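Local coordinates for protein membrane attack complex assembly inhibitor BGA71 (Borreliella bavariensis, PDB 6FMH) that inhibits assembly of the complement membrane attack complex as an outer surface protein, probably helping the Lyme disease spirochaete to survive in host serum, at residues Leu86-His92 with Val173-Ala177; Thr44-Asp48 with Leu83-Tyr87; Leu117-Ala121 with Lys133-Leu137; Gln60-Ile65 with Val104-Gln108. All coordinates share one frame; numbering follows the deposited sequence.

Overall arrangement
The four contacts run from one end of this all-helical chain to the other, and hold its helices together. Contact 4 lies at its core, about 2 Å from the chain's centre, where helix 55-68 crosses helix 90-123. Contacts 1 and 2 sit together at one end, centres about 11 Å apart: Leu86 of helix 73-88 packs on helix 173-183, and its neighbour Tyr87 packs on segment 44-48. Contact 3 lies beyond the centre, its own centre about 41 Å from that of contact 1. Helix 90-123 links contacts 1, 4 and 3 along its length, and the last two also touch the second subunit.

Contact 1. Residues Leu86-His92 with Val173-Ala177; sequences LYNKLQH and VDALA
Leu86 sends its CD2 methyl against the first turn of helix 173-183, where it meets Leu176 CD2 at 3.7 Å, Val173 CG1 at 4.0 Å and Ala177 CB at 4.1 Å. This is the tight half of the contact. Leu86 CG lies beside its own backbone N (chi1 -69°), which swings the isobutyl group across to Leu176. Next to this cluster His92 lays one face of its imidazole on Ala177 CB, a CH-pi contact of 3.4 Å from the methyl carbon to the ring centroid, nearly along the ring normal. Gln91 CB backs the opposite face, and the ring is held between the two. The segment 86-92 spans the break between helix 73-88 and helix 90-123, so helix 173-183 is packed against the corner where those two helices meet.

The solvent side is looser. The carboxylate of Asp174 is modelled close to the imidazole, but this approach is itself doubtful and the ring may be turned over, which leaves their polar pairing uncertain. Lys89 bends at its second torsion and touches Val173 CG2 with CG at 4.1 Å, while its NZ stays 6.3 Å from Asp174 OD1. With no clear hydrogen bond across the two segments, the attachment of helix 173-183 here rests mainly on methyl groups and one ring face, with the charged Lys89 and Asp174 on the solvent side.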
loop_
_atom_site.group_PDB
_atom_site.type_symbol
_atom_site.label_atom_id
_atom_site.label_comp_id
_atom_site.label_asym_id
_atom_site.label_seq_id
_atom_site.Cartn_x
_atom_site.Cartn_y
_atom_site.Cartn_z
ATOM N N LEU A 86 16.714 14.393 -23.491
ATOM C CA LEU A 86 17.414 15.096 -22.416
ATOM C C LEU A 86 18.468 14.193 -21.808
ATOM O O LEU A 86 19.587 14.646 -21.539
ATOM C CB LEU A 86 16.442 15.576 -21.318
ATOM C CG LEU A 86 15.480 16.699 -21.680
ATOM C CD1 LEU A 86 14.456 16.981 -20.589
ATOM C CD2 LEU A 86 16.224 17.971 -22.013
ATOM N N TYR A 87 18.108 12.924 -21.625
ATOM C CA TYR A 87 19.003 11.916 -21.074
ATOM C C TYR A 87 20.207 11.680 -21.976
ATOM O O TYR A 87 21.336 11.577 -21.510
ATOM C CB TYR A 87 18.267 10.578 -20.911
ATOM C CG TYR A 87 19.047 9.515 -20.195
ATOM C CD1 TYR A 87 19.976 8.716 -20.876
ATOM C CD2 TYR A 87 18.873 9.298 -18.850
ATOM C CE1 TYR A 87 20.722 7.745 -20.223
ATOM C CE2 TYR A 87 19.590 8.311 -18.207
ATOM C CZ TYR A 87 20.525 7.544 -18.899
ATOM O OH TYR A 87 21.266 6.561 -18.259
ATOM N N ASN A 88 19.977 11.600 -23.278
ATOM C CA ASN A 88 21.071 11.374 -24.204
ATOM C C ASN A 88 22.004 12.555 -24.420
ATOM O O ASN A 88 23.039 12.399 -25.080
ATOM C CB ASN A 88 20.555 10.886 -25.542
ATOM C CG ASN A 88 19.957 9.548 -25.445
ATOM O OD1 ASN A 88 20.390 8.737 -24.621
ATOM N ND2 ASN A 88 18.954 9.277 -26.258
ATOM N N LYS A 89 21.659 13.721 -23.889
ATOM C CA LYS A 89 22.595 14.829 -23.859
ATOM C C LYS A 89 23.160 14.966 -22.470
ATOM O O LYS A 89 22.517 15.511 -21.586
ATOM C CB LYS A 89 21.920 16.118 -24.287
ATOM C CG LYS A 89 21.964 16.317 -25.797
ATOM C CD LYS A 89 23.283 16.943 -26.194
ATOM C CE LYS A 89 23.324 17.297 -27.671
ATOM N NZ LYS A 89 24.616 17.963 -27.990
ATOM N N LEU A 90 24.395 14.527 -22.311
ATOM C CA LEU A 90 25.075 14.551 -21.028
ATOM C C LEU A 90 24.846 15.852 -20.263
ATOM O O LEU A 90 24.431 15.823 -19.112
ATOM C CB LEU A 90 26.559 14.309 -21.229
ATOM C CG LEU A 90 26.891 12.880 -21.637
ATOM C CD1 LEU A 90 28.377 12.747 -21.875
ATOM C CD2 LEU A 90 26.421 11.814 -20.675
ATOM N N GLN A 91 25.045 16.991 -20.925
ATOM C CA GLN A 91 24.783 18.310 -20.286
ATOM C C GLN A 91 23.443 18.350 -19.510
ATOM O O GLN A 91 23.400 18.886 -18.402
ATOM C CB GLN A 91 24.803 19.495 -21.268
ATOM C CG GLN A 91 25.924 19.402 -22.296
ATOM C CD GLN A 91 25.447 18.823 -23.617
ATOM O OE1 GLN A 91 24.691 19.481 -24.319
ATOM N NE2 GLN A 91 25.910 17.611 -23.976
ATOM N N HIS A 92 22.385 17.777 -20.099
ATOM C CA HIS A 92 21.043 17.880 -19.558
ATOM C C HIS A 92 20.486 16.587 -18.976
ATOM O O HIS A 92 19.336 16.557 -18.533
ATOM C CB HIS A 92 20.079 18.374 -20.633
ATOM C CG HIS A 92 20.459 19.690 -21.213
ATOM N ND1 HIS A 92 20.535 19.892 -22.573
ATOM C CD2 HIS A 92 20.804 20.859 -20.634
ATOM C CE1 HIS A 92 20.909 21.134 -22.807
ATOM N NE2 HIS A 92 21.059 21.746 -21.646
ATOM N N VAL A 173 17.399 20.868 -28.054
ATOM C CA VAL A 173 17.527 20.274 -26.725
ATOM C C VAL A 173 17.804 21.291 -25.649
ATOM O O VAL A 173 17.218 21.200 -24.585
ATOM C CB VAL A 173 18.646 19.254 -26.507
ATOM C CG1 VAL A 173 18.127 18.250 -25.484
ATOM C CG2 VAL A 173 19.078 18.548 -27.756
ATOM N N ASP A 174 18.677 22.251 -25.922
ATOM C CA ASP A 174 18.947 23.314 -24.959
ATOM C C ASP A 174 17.694 24.098 -24.618
ATOM O O ASP A 174 17.413 24.361 -23.469
ATOM C CB ASP A 174 20.005 24.259 -25.503
ATOM C CG ASP A 174 21.364 23.582 -25.636
ATOM O OD1 ASP A 174 21.667 22.624 -24.921
ATOM O OD2 ASP A 174 22.145 23.995 -26.473
ATOM N N ALA A 175 16.894 24.385 -25.641
ATOM C CA ALA A 175 15.625 25.055 -25.433
ATOM C C ALA A 175 14.775 24.149 -24.587
ATOM O O ALA A 175 14.170 24.600 -23.619
ATOM C CB ALA A 175 14.938 25.371 -26.761
ATOM N N LEU A 176 14.735 22.865 -24.974
ATOM C CA LEU A 176 13.928 21.869 -24.276
ATOM C C LEU A 176 14.277 21.854 -22.792
ATOM O O LEU A 176 13.397 21.981 -21.942
ATOM C CB LEU A 176 14.160 20.493 -24.854
ATOM C CG LEU A 176 13.380 19.360 -24.174
ATOM C CD1 LEU A 176 11.898 19.598 -24.325
ATOM C CD2 LEU A 176 13.787 18.034 -24.806
ATOM N N ALA A 177 15.580 21.795 -22.507
ATOM C CA ALA A 177 16.085 21.780 -21.145
ATOM C C ALA A 177 15.621 23.004 -20.364
ATOM O O ALA A 177 15.255 22.879 -19.186
ATOM C CB ALA A 177 17.583 21.744 -21.145
#

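Contact 2. Residues Thr44-Asp48 with Leu83-Tyr87; sequences TFKAD and LETLY
Thr44 grips Glu84 and Tyr87 with different branches. Its OG1 donates a hydrogen bond of 2.8 Å to Glu84 OE2, which it meets from above the carboxylate plane, 59° out of it. Its methyl CG2 lies over one face of the Tyr87 ring, 3.6 Å from the centroid and offset toward the CD1 side. Phe45 takes the same tyrosine differently: the two rings form a T-shaped pair in which the edge of Tyr87 points toward the face of Phe45, with centroids 5.5 Å apart and planes at 76°. The far edge of Phe45 reaches Leu83, whose CB sits near the ring plane at 4.0 Å from CZ. At the phenol end, Tyr87 OH lies 3.3 Å from Asp48 CB, with the carboxylate of Asp48 at the ring edge.

These residues fasten the short helix 43-46 and the loop after it onto helix 73-88, inside the all-helical Borrelia CRASP-1 domain. With CG anti to the backbone N (chi1 -173°), the Tyr87 ring reaches out from its helix, under the Thr44 methyl and with its OH at Asp48. Glu84 extends beyond CG and brings its carboxylate within bonding distance of the threonine hydroxyl.

Further out, Arg93 makes a cation-pi contact with the Tyr87 ring and also hydrogen-bonds through NE to Tyr87 O. Leu83 leans on Phe99 and Ile100 of helix 90-123, and Asp48 OD1 takes a weak hydrogen bond from Lys50 N.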
loop_
_atom_site.group_PDB
_atom_site.type_symbol
_atom_site.label_atom_id
_atom_site.label_comp_id
_atom_site.label_asym_id
_atom_site.label_seq_id
_atom_site.Cartn_x
_atom_site.Cartn_y
_atom_site.Cartn_z
ATOM N N THR A 44 15.213 3.390 -20.878
ATOM C CA THR A 44 16.463 4.173 -20.775
ATOM C C THR A 44 16.955 4.444 -19.340
ATOM O O THR A 44 18.162 4.367 -19.075
ATOM C CB THR A 44 16.306 5.525 -21.523
ATOM O OG1 THR A 44 15.954 5.283 -22.903
ATOM C CG2 THR A 44 17.583 6.368 -21.467
ATOM N N PHE A 45 16.032 4.684 -18.422
ATOM C CA PHE A 45 16.381 4.861 -16.992
ATOM C C PHE A 45 16.712 3.545 -16.294
ATOM O O PHE A 45 17.501 3.517 -15.350
ATOM C CB PHE A 45 15.242 5.534 -16.245
ATOM C CG PHE A 45 14.936 6.886 -16.775
ATOM C CD1 PHE A 45 15.671 7.989 -16.346
ATOM C CD2 PHE A 45 14.014 7.041 -17.820
ATOM C CE1 PHE A 45 15.448 9.222 -16.889
ATOM C CE2 PHE A 45 13.814 8.280 -18.384
ATOM C CZ PHE A 45 14.524 9.372 -17.919
ATOM N N LYS A 46 16.074 2.467 -16.760
ATOM C CA LYS A 46 16.324 1.118 -16.304
ATOM C C LYS A 46 17.712 0.664 -16.698
ATOM O O LYS A 46 18.403 0.004 -15.951
ATOM C CB LYS A 46 15.286 0.155 -16.911
ATOM C CG LYS A 46 13.953 0.050 -16.176
ATOM C CD LYS A 46 13.279 -1.253 -16.527
ATOM C CE LYS A 46 11.899 -1.424 -15.863
ATOM N NZ LYS A 46 10.815 -1.884 -16.769
ATOM N N ALA A 47 18.154 1.064 -17.875
ATOM C CA ALA A 47 19.469 0.657 -18.374
ATOM C C ALA A 47 20.594 1.405 -17.677
ATOM O O ALA A 47 21.757 1.066 -17.874
ATOM C CB ALA A 47 19.546 0.848 -19.881
ATOM N N ASP A 48 20.248 2.404 -16.853
ATOM C CA ASP A 48 21.225 3.231 -16.162
ATOM C C ASP A 48 21.809 2.548 -14.924
ATOM O O ASP A 48 21.094 2.156 -14.020
ATOM C CB ASP A 48 20.573 4.560 -15.774
ATOM C CG ASP A 48 21.506 5.474 -15.006
ATOM O OD1 ASP A 48 22.612 5.037 -14.707
ATOM O OD2 ASP A 48 21.131 6.594 -14.641
ATOM N N LEU A 83 12.122 12.852 -22.569
ATOM C CA LEU A 83 13.039 12.476 -21.518
ATOM C C LEU A 83 14.277 11.814 -22.038
ATOM O O LEU A 83 15.346 12.011 -21.509
ATOM C CB LEU A 83 12.341 11.592 -20.495
ATOM C CG LEU A 83 11.210 12.268 -19.714
ATOM C CD1 LEU A 83 10.554 11.219 -18.869
ATOM C CD2 LEU A 83 11.695 13.431 -18.874
ATOM N N GLU A 84 14.143 11.056 -23.118
ATOM C CA GLU A 84 15.296 10.379 -23.727
ATOM C C GLU A 84 16.203 11.305 -24.521
ATOM O O GLU A 84 17.404 11.133 -24.551
ATOM C CB GLU A 84 14.825 9.243 -24.613
ATOM C CG GLU A 84 14.433 8.027 -23.809
ATOM C CD GLU A 84 13.870 6.897 -24.656
ATOM O OE1 GLU A 84 13.810 7.035 -25.885
ATOM O OE2 GLU A 84 13.537 5.847 -24.089
ATOM N N THR A 85 15.630 12.302 -25.161
ATOM C CA THR A 85 16.441 13.388 -25.707
ATOM C C THR A 85 17.330 13.996 -24.603
ATOM O O THR A 85 18.536 14.109 -24.775
ATOM C CB THR A 85 15.532 14.481 -26.272
ATOM O OG1 THR A 85 14.539 13.866 -27.123
ATOM C CG2 THR A 85 16.301 15.542 -27.031
ATOM N N LEU A 86 16.714 14.393 -23.491
ATOM C CA LEU A 86 17.414 15.096 -22.416
ATOM C C LEU A 86 18.468 14.193 -21.808
ATOM O O LEU A 86 19.587 14.646 -21.539
ATOM C CB LEU A 86 16.442 15.576 -21.318
ATOM C CG LEU A 86 15.480 16.699 -21.680
ATOM C CD1 LEU A 86 14.456 16.981 -20.589
ATOM C CD2 LEU A 86 16.224 17.971 -22.013
ATOM N N TYR A 87 18.108 12.924 -21.625
ATOM C CA TYR A 87 19.003 11.916 -21.074
ATOM C C TYR A 87 20.207 11.680 -21.976
ATOM O O TYR A 87 21.336 11.577 -21.510
ATOM C CB TYR A 87 18.267 10.578 -20.911
ATOM C CG TYR A 87 19.047 9.515 -20.195
ATOM C CD1 TYR A 87 19.976 8.716 -20.876
ATOM C CD2 TYR A 87 18.873 9.298 -18.850
ATOM C CE1 TYR A 87 20.722 7.745 -20.223
ATOM C CE2 TYR A 87 19.590 8.311 -18.207
ATOM C CZ TYR A 87 20.525 7.544 -18.899
ATOM O OH TYR A 87 21.266 6.561 -18.259
#

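Contact 3. Residues Leu117-Ala121 with Lys133-Leu137; sequences LIKEA and KESEL
Leu137 CG and Ile118 CG1 each lie beside their own backbone N (chi1 -67° and -68°), and this brings the two residues together. The side chains slide past each other in opposite directions, with Ile118 CG1 3.9 Å from Leu137 CB. They lie in the antiparallel hairpin made by helix 90-123 and helix 127-163: the two short segments run at 164° to one another, with a closest axis approach of 10.7 Å, a fairly wide spacing.

Leu137 fills much of that spacing. It projects between Leu117, Ile118 and Ala121, and its CD1 approaches Ala121 CB at 4.3 Å. One turn earlier on its helix, Lys133 lies extended across the gap, its CD passing 4.4 Å from Ala121 CB, so that its aliphatic part adds to the apolar layer. Its ammonium group forms only a long salt bridge with Glu120, NZ to OE1 3.7 Å, the two side chains crossing at about a right angle. The stronger partner of Lys133 NZ is Asp125, salt-bridged to it from the connection between the two helices. Glu120 also packs against Tyr109 of the second subunit, which places this edge of the hairpin at the dimer contact. One turn before Glu120, Leu117 CB rests against Leu137 CD2 at 4.0 Å.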
loop_
_atom_site.group_PDB
_atom_site.type_symbol
_atom_site.label_atom_id
_atom_site.label_comp_id
_atom_site.label_asym_id
_atom_site.label_seq_id
_atom_site.Cartn_x
_atom_site.Cartn_y
_atom_site.Cartn_z
ATOM N N LEU A 117 -0.776 7.070 6.421
ATOM C CA LEU A 117 -1.062 7.690 7.715
ATOM C C LEU A 117 -2.506 7.789 8.123
ATOM O O LEU A 117 -2.805 7.876 9.257
ATOM C CB LEU A 117 -0.576 9.122 7.699
ATOM C CG LEU A 117 0.855 9.488 7.945
ATOM C CD1 LEU A 117 1.087 10.927 7.626
ATOM C CD2 LEU A 117 1.208 9.182 9.355
ATOM N N ILE A 118 -3.381 7.848 7.157
ATOM C CA ILE A 118 -4.791 7.724 7.317
ATOM C C ILE A 118 -5.135 6.304 7.672
ATOM O O ILE A 118 -6.066 6.073 8.375
ATOM C CB ILE A 118 -5.491 8.100 6.005
ATOM C CG1 ILE A 118 -5.309 9.575 5.738
ATOM C CG2 ILE A 118 -6.959 7.722 6.000
ATOM C CD1 ILE A 118 -6.263 10.190 4.754
ATOM N N LYS A 119 -4.399 5.353 7.146
ATOM C CA LYS A 119 -4.595 3.987 7.503
ATOM C C LYS A 119 -4.238 3.742 8.947
ATOM O O LYS A 119 -4.913 3.020 9.611
ATOM C CB LYS A 119 -3.833 3.082 6.558
ATOM C CG LYS A 119 -4.525 2.832 5.243
ATOM C CD LYS A 119 -3.594 2.173 4.293
ATOM C CE LYS A 119 -4.283 1.721 3.048
ATOM N NZ LYS A 119 -3.361 1.003 2.169
ATOM N N GLU A 120 -3.183 4.367 9.437
ATOM C CA GLU A 120 -2.779 4.333 10.831
ATOM C C GLU A 120 -3.770 4.848 11.813
ATOM O O GLU A 120 -3.837 4.378 12.881
ATOM C CB GLU A 120 -1.525 5.155 11.015
ATOM C CG GLU A 120 -1.018 5.239 12.445
ATOM C CD GLU A 120 0.014 6.274 12.621
ATOM O OE1 GLU A 120 -0.128 7.279 12.027
ATOM O OE2 GLU A 120 0.961 6.077 13.338
ATOM N N ALA A 121 -4.480 5.890 11.478
ATOM C CA ALA A 121 -5.524 6.406 12.306
ATOM C C ALA A 121 -6.725 5.508 12.306
ATOM O O ALA A 121 -7.324 5.330 13.291
ATOM C CB ALA A 121 -5.903 7.781 11.854
ATOM N N LYS A 133 -6.522 14.097 14.634
ATOM C CA LYS A 133 -5.850 13.868 13.319
ATOM C C LYS A 133 -6.702 14.069 12.061
ATOM O O LYS A 133 -6.172 14.368 10.979
ATOM C CB LYS A 133 -5.387 12.426 13.321
ATOM C CG LYS A 133 -4.071 12.216 14.016
ATOM C CD LYS A 133 -3.780 10.755 14.280
ATOM C CE LYS A 133 -2.300 10.513 14.523
ATOM N NZ LYS A 133 -1.955 9.091 14.674
ATOM N N GLU A 134 -8.012 13.923 12.188
ATOM C CA GLU A 134 -8.864 13.810 11.024
ATOM C C GLU A 134 -8.731 14.960 10.046
ATOM O O GLU A 134 -8.386 14.757 8.873
ATOM C CB GLU A 134 -10.291 13.677 11.476
ATOM C CG GLU A 134 -11.289 13.496 10.351
ATOM C CD GLU A 134 -12.712 13.311 10.876
ATOM O OE1 GLU A 134 -12.888 12.680 11.956
ATOM O OE2 GLU A 134 -13.651 13.794 10.210
ATOM N N SER A 135 -8.976 16.174 10.523
ATOM C CA SER A 135 -9.018 17.351 9.654
ATOM C C SER A 135 -7.716 17.538 8.867
ATOM O O SER A 135 -7.738 17.820 7.657
ATOM C CB SER A 135 -9.281 18.632 10.473
ATOM O OG SER A 135 -8.104 19.109 11.138
ATOM N N GLU A 136 -6.595 17.371 9.551
ATOM C CA GLU A 136 -5.309 17.616 8.952
ATOM C C GLU A 136 -4.951 16.608 7.862
ATOM O O GLU A 136 -4.412 16.960 6.793
ATOM C CB GLU A 136 -4.246 17.624 10.039
ATOM C CG GLU A 136 -2.813 17.763 9.521
ATOM C CD GLU A 136 -1.782 17.701 10.631
ATOM O OE1 GLU A 136 -2.165 17.743 11.819
ATOM O OE2 GLU A 136 -0.591 17.605 10.328
ATOM N N LEU A 137 -5.247 15.354 8.132
ATOM C CA LEU A 137 -5.025 14.305 7.148
ATOM C C LEU A 137 -5.895 14.509 5.917
ATOM O O LEU A 137 -5.470 14.233 4.793
ATOM C CB LEU A 137 -5.312 12.935 7.773
ATOM C CG LEU A 137 -4.352 12.487 8.888
ATOM C CD1 LEU A 137 -4.884 11.259 9.633
ATOM C CD2 LEU A 137 -2.954 12.237 8.371
#

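Contact 4. Residues Gln60-Ile65 with Val104-Gln108; sequences QIKRTI and VASIQ
Hydrogen bonding across this contact centres on Gln108, whose amide oxygen OE1 accepts from Thr64 OG1 at 2.5 Å. The hydroxyl comes in somewhat tilted from the carbonyl plane, and Arg148 of helix 127-163 gives the same oxygen a second, weak bond. A bend of the Gln108 chain at chi2 folds its amide back over helix 55-68.

Among the flat groups, Gln108 NE2 sits over the centre of one face of the Arg63 guanidinium, 3.4 Å from CZ, with the amide tilted well away from parallel (planes 39° apart). Within helix 55-68 the guanidinium is fixed by Gln60, whose OE1 takes a nearly straight bond from Arg63 NH1 (2.7 Å, 170° at the hydrogen) in the guanidinium plane. NH1 is also salt-bridged to Asp112. The Gln60 amide stands close to perpendicular to that of Gln108.

Apolar contacts gather on Val104. Its CG1 touches Ile65 CG1 at 3.8 Å and Ile61 CG2 at 3.9 Å, while CG2 meets Ile65 CD1 at 3.8 Å. The helices cross almost at right angles (85°), with segment axes 8.3 Å apart at the closest. Ile123 of the second subunit packs on Ala105 at this crossing.

Thr64 pairs with Gln108 OE1, and Arg63 with Gln60 and Asp112, so the buried polar groups have partners beside a methyl-lined patch.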
loop_
_atom_site.group_PDB
_atom_site.type_symbol
_atom_site.label_atom_id
_atom_site.label_comp_id
_atom_site.label_asym_id
_atom_site.label_seq_id
_atom_site.Cartn_x
_atom_site.Cartn_y
_atom_site.Cartn_z
ATOM N N GLN A 60 5.407 3.911 -9.241
ATOM C CA GLN A 60 4.973 5.159 -8.644
ATOM C C GLN A 60 5.063 6.238 -9.689
ATOM O O GLN A 60 4.088 6.973 -9.930
ATOM C CB GLN A 60 5.843 5.528 -7.448
ATOM C CG GLN A 60 5.611 4.682 -6.223
ATOM C CD GLN A 60 4.149 4.414 -5.946
ATOM O OE1 GLN A 60 3.594 3.362 -6.324
ATOM N NE2 GLN A 60 3.497 5.366 -5.307
ATOM N N ILE A 61 6.216 6.290 -10.346
ATOM C CA ILE A 61 6.394 7.258 -11.398
ATOM C C ILE A 61 5.259 7.192 -12.423
ATOM O O ILE A 61 4.650 8.214 -12.740
ATOM C CB ILE A 61 7.778 7.114 -12.064
ATOM C CG1 ILE A 61 8.864 7.562 -11.101
ATOM C CG2 ILE A 61 7.884 7.982 -13.291
ATOM C CD1 ILE A 61 10.254 7.009 -11.382
ATOM N N LYS A 62 4.981 5.999 -12.919
ATOM C CA LYS A 62 3.903 5.764 -13.892
ATOM C C LYS A 62 2.492 6.105 -13.394
ATOM O O LYS A 62 1.661 6.570 -14.177
ATOM C CB LYS A 62 3.894 4.309 -14.343
ATOM C CG LYS A 62 5.052 3.945 -15.248
ATOM C CD LYS A 62 5.064 2.446 -15.446
ATOM C CE LYS A 62 6.175 1.999 -16.344
ATOM N NZ LYS A 62 6.392 0.526 -16.188
ATOM N N ARG A 63 2.220 5.840 -12.120
ATOM C CA ARG A 63 0.919 6.206 -11.557
ATOM C C ARG A 63 0.633 7.672 -11.827
ATOM O O ARG A 63 -0.435 8.041 -12.312
ATOM C CB ARG A 63 0.860 5.920 -10.057
ATOM C CG ARG A 63 0.882 4.443 -9.685
ATOM C CD ARG A 63 1.311 4.067 -8.221
ATOM N NE ARG A 63 0.188 4.373 -7.355
ATOM C CZ ARG A 63 0.195 4.414 -6.008
ATOM N NH1 ARG A 63 1.241 4.065 -5.315
ATOM N NH2 ARG A 63 -0.914 4.745 -5.369
ATOM N N THR A 64 1.613 8.526 -11.541
ATOM C CA THR A 64 1.412 9.984 -11.741
ATOM C C THR A 64 1.376 10.378 -13.189
ATOM O O THR A 64 0.470 11.006 -13.643
ATOM C CB THR A 64 2.470 10.840 -10.994
ATOM O OG1 THR A 64 2.144 10.899 -9.592
ATOM C CG2 THR A 64 2.438 12.259 -11.489
ATOM N N ILE A 65 2.327 9.860 -13.938
ATOM C CA ILE A 65 2.465 10.219 -15.364
ATOM C C ILE A 65 1.289 9.752 -16.177
ATOM O O ILE A 65 0.641 10.542 -16.835
ATOM C CB ILE A 65 3.752 9.603 -15.986
ATOM C CG1 ILE A 65 5.011 10.076 -15.264
ATOM C CG2 ILE A 65 3.844 9.913 -17.481
ATOM C CD1 ILE A 65 5.617 11.311 -15.823
ATOM N N VAL A 104 8.183 14.067 -10.194
ATOM C CA VAL A 104 7.093 13.152 -10.453
ATOM C C VAL A 104 6.926 12.235 -9.244
ATOM O O VAL A 104 5.823 11.997 -8.760
ATOM C CB VAL A 104 7.327 12.356 -11.757
ATOM C CG1 VAL A 104 6.311 11.237 -11.891
ATOM C CG2 VAL A 104 7.227 13.285 -12.962
ATOM N N ALA A 105 8.040 11.736 -8.761
ATOM C CA ALA A 105 8.039 10.771 -7.709
ATOM C C ALA A 105 7.532 11.357 -6.389
ATOM O O ALA A 105 6.978 10.643 -5.549
ATOM C CB ALA A 105 9.454 10.151 -7.539
ATOM N N SER A 106 7.775 12.636 -6.197
ATOM C CA SER A 106 7.413 13.302 -4.947
ATOM C C SER A 106 5.938 13.586 -4.935
ATOM O O SER A 106 5.282 13.518 -3.916
ATOM C CB SER A 106 8.222 14.605 -4.814
ATOM O OG SER A 106 9.637 14.292 -4.717
ATOM N N ILE A 107 5.420 13.955 -6.089
ATOM C CA ILE A 107 4.008 14.199 -6.253
ATOM C C ILE A 107 3.279 12.942 -5.848
ATOM O O ILE A 107 2.368 12.958 -5.054
ATOM C CB ILE A 107 3.706 14.639 -7.686
ATOM C CG1 ILE A 107 4.177 16.084 -7.862
ATOM C CG2 ILE A 107 2.220 14.575 -7.981
ATOM C CD1 ILE A 107 4.427 16.477 -9.303
ATOM N N GLN A 108 3.762 11.821 -6.338
ATOM C CA GLN A 108 3.185 10.543 -5.975
ATOM C C GLN A 108 3.384 10.258 -4.508
ATOM O O GLN A 108 2.442 9.825 -3.839
ATOM C CB GLN A 108 3.818 9.431 -6.781
ATOM C CG GLN A 108 2.991 8.152 -6.925
ATOM C CD GLN A 108 1.510 8.323 -7.300
ATOM O OE1 GLN A 108 1.175 8.942 -8.276
ATOM N NE2 GLN A 108 0.631 7.756 -6.495
#